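Local coordinates for protein digeranylgeranylglycerophospholipid reductase (Sulfolobus acidocaldarius, PDB 4OPI) that reduces the double bonds of the geranylgeranyl chains of archaeal membrane lipid precursors, using bound FAD, at residues G94-A99 and W218-G223. The protein carries 1 engineered substitution. Sequence-based numbering, arbitrary orientation.
Sequences GFELNA and WYLPKG. Engineered in segment 218-223: Leu220 (natural residue Phe). With GRG (geranylgeranyl diphosphate), chain C.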
# COMPACT_ATOMS: atom_id res chain seq x y z
N GLY A 94 -8.17 -7.73 13.24
CA GLY A 94 -7.66 -7.84 11.89
C GLY A 94 -7.69 -9.28 11.40
O GLY A 94 -8.11 -10.18 12.13
N PHE A 95 -7.24 -9.49 10.17
CA PHE A 95 -7.26 -10.83 9.59
C PHE A 95 -5.91 -11.23 9.00
O PHE A 95 -5.24 -10.42 8.35
CB PHE A 95 -8.32 -10.92 8.49
CG PHE A 95 -9.70 -10.55 8.93
CD1 PHE A 95 -10.31 -11.22 9.97
CD2 PHE A 95 -10.40 -9.54 8.29
CE1 PHE A 95 -11.59 -10.89 10.37
CE2 PHE A 95 -11.67 -9.20 8.69
CZ PHE A 95 -12.27 -9.87 9.73
N GLU A 96 -5.52 -12.47 9.23
CA GLU A 96 -4.43 -13.08 8.48
C GLU A 96 -5.04 -13.90 7.35
O GLU A 96 -5.67 -14.93 7.59
CB GLU A 96 -3.54 -13.94 9.37
CG GLU A 96 -2.20 -13.30 9.70
CD GLU A 96 -1.35 -13.04 8.47
OE1 GLU A 96 -0.59 -12.05 8.48
OE2 GLU A 96 -1.43 -13.82 7.50
N LEU A 97 -4.84 -13.43 6.12
CA LEU A 97 -5.57 -13.95 4.97
C LEU A 97 -4.84 -15.04 4.19
O LEU A 97 -3.62 -15.10 4.18
CB LEU A 97 -5.90 -12.80 4.01
CG LEU A 97 -7.28 -12.14 4.08
CD1 LEU A 97 -7.98 -12.48 5.37
CD2 LEU A 97 -7.13 -10.64 3.92
N ASN A 98 -5.63 -15.90 3.55
CA ASN A 98 -5.15 -16.63 2.40
C ASN A 98 -5.45 -15.74 1.19
O ASN A 98 -6.48 -15.89 0.54
CB ASN A 98 -5.84 -18.00 2.27
CG ASN A 98 -5.23 -18.87 1.18
OD1 ASN A 98 -4.81 -18.37 0.13
ND2 ASN A 98 -5.17 -20.17 1.43
N ALA A 99 -4.53 -14.81 0.93
CA ALA A 99 -4.75 -13.74 -0.04
C ALA A 99 -5.24 -14.20 -1.42
O ALA A 99 -6.18 -13.61 -1.95
CB ALA A 99 -3.48 -12.90 -0.18
N TRP A 218 9.00 -8.84 10.89
CA TRP A 218 7.67 -9.23 11.35
C TRP A 218 7.51 -10.73 11.57
O TRP A 218 8.20 -11.55 10.97
CB TRP A 218 6.59 -8.73 10.37
CG TRP A 218 6.59 -9.37 9.01
CD1 TRP A 218 6.14 -10.62 8.70
CD2 TRP A 218 7.01 -8.77 7.78
NE1 TRP A 218 6.27 -10.85 7.35
CE2 TRP A 218 6.80 -9.73 6.76
CE3 TRP A 218 7.55 -7.53 7.44
CZ2 TRP A 218 7.12 -9.48 5.43
CZ3 TRP A 218 7.86 -7.28 6.11
CH2 TRP A 218 7.65 -8.25 5.12
N TYR A 219 6.58 -11.06 12.46
CA TYR A 219 6.27 -12.43 12.84
C TYR A 219 4.75 -12.56 12.89
O TYR A 219 4.13 -12.31 13.92
CB TYR A 219 6.90 -12.78 14.19
CG TYR A 219 6.76 -14.21 14.64
CD1 TYR A 219 7.78 -15.13 14.44
CD2 TYR A 219 5.61 -14.64 15.31
CE1 TYR A 219 7.65 -16.45 14.87
CE2 TYR A 219 5.48 -15.95 15.75
CZ TYR A 219 6.50 -16.85 15.52
OH TYR A 219 6.38 -18.15 15.96
N LEU A 220 4.15 -12.92 11.76
CA LEU A 220 2.70 -12.93 11.63
C LEU A 220 2.14 -14.35 11.59
O LEU A 220 2.22 -15.02 10.56
CB LEU A 220 2.27 -12.17 10.37
CG LEU A 220 3.01 -10.87 10.05
CD1 LEU A 220 2.56 -10.31 8.71
CD2 LEU A 220 2.83 -9.85 11.15
N PRO A 221 1.57 -14.80 12.72
CA PRO A 221 1.01 -16.16 12.82
C PRO A 221 -0.17 -16.37 11.87
O PRO A 221 -1.08 -15.55 11.82
CB PRO A 221 0.55 -16.24 14.28
CG PRO A 221 1.33 -15.18 14.99
CD PRO A 221 1.49 -14.08 14.00
N LYS A 222 -0.14 -17.48 11.13
CA LYS A 222 -1.24 -17.84 10.24
C LYS A 222 -2.04 -18.99 10.84
O LYS A 222 -2.93 -19.54 10.20
CB LYS A 222 -0.72 -18.22 8.85
CG LYS A 222 -0.38 -17.03 7.97
CD LYS A 222 0.09 -17.48 6.60
CE LYS A 222 0.10 -16.33 5.61
NZ LYS A 222 -1.27 -15.77 5.41
N GLY A 223 -1.70 -19.33 12.08
CA GLY A 223 -2.35 -20.42 12.79
C GLY A 223 -1.64 -20.68 14.10
O GLY A 223 -0.88 -19.84 14.58
C20 GRG C . 4.44 -6.43 6.58
C19 GRG C . 5.01 -4.64 4.75
C18 GRG C . 4.11 -5.15 5.85
C17 GRG C . 3.00 -4.48 6.19
C16 GRG C . 2.11 -5.01 7.30
C14 GRG C . 1.06 -3.91 10.11
C13 GRG C . 0.34 -4.27 8.83
C15 GRG C . 0.98 -4.04 7.49
C12 GRG C . -0.89 -4.82 8.86
C11 GRG C . -1.62 -5.08 10.15
C9 GRG C . -3.09 -5.05 9.84
C8 GRG C . -3.87 -5.71 10.95
C10 GRG C . -4.27 -7.17 10.86
C7 GRG C . -4.20 -4.97 12.02
C6 GRG C . -4.97 -5.56 13.18
C5 GRG C . -4.48 -4.95 14.48
C3 GRG C . -4.85 -3.49 14.59
C4 GRG C . -4.15 -2.59 15.60
C2 GRG C . -5.80 -2.97 13.79
C1 GRG C . -6.19 -1.52 13.85
O1 GRG C . -7.23 -1.34 12.93
PA GRG C . -8.65 -1.07 13.56
O1A GRG C . -9.40 -0.01 12.79
O3A GRG C . -8.35 -0.56 15.03
O2A GRG C . -9.46 -2.35 13.57
PB GRG C . -9.44 -0.31 16.14
O1B GRG C . -9.26 1.09 16.66
O2B GRG C . -10.81 -0.47 15.54
O3B GRG C . -9.25 -1.30 17.27
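Strand 87-97 at Glu96 comes nearest the loop residue Lys222, just past strand 216-221, their CA atoms 6.0 Å apart, with no backbone hydrogen bond between the segments. The two side chains run roughly perpendicular to each other. Lys222 NZ donates to Glu96 OE2 at 2.9 Å, meeting that oxygen close to the line of its C-O bond, in a buried salt bridge. A bend at the last lysine torsion (chi4 -63°) brings NZ close to Glu96 OE2 and to Leu97 O, 2.7 Å away. Asp50 and Glu71 also form salt bridges with this ammonium, so NZ has three carboxylate partners. The other carboxylate oxygen, Glu96 OE1, rests 3.4 Å from CB of Leu220, an engineered residue (natural Phe). Glu96 CG packs on Pro221 O at 3.3 Å. With an alanine in place of Glu96, Lys222 loses one carboxylate partner, and NZ would probably be less firmly placed, with a gap beside Leu220. Both segments also line the geranylgeranyl pocket. C20 of geranylgeranyl diphosphate lies over one face of the Trp218 indole, near its rim, 3.4 Å from CE3; C10 of the same lipid is 3.6 Å from Gly94 CA. Strands 70-80 and 202-206 lie between strands 87-97 and 216-221 in the sheet, and Asn72 of strand 70-80 hydrogen-bonds Pro221 O.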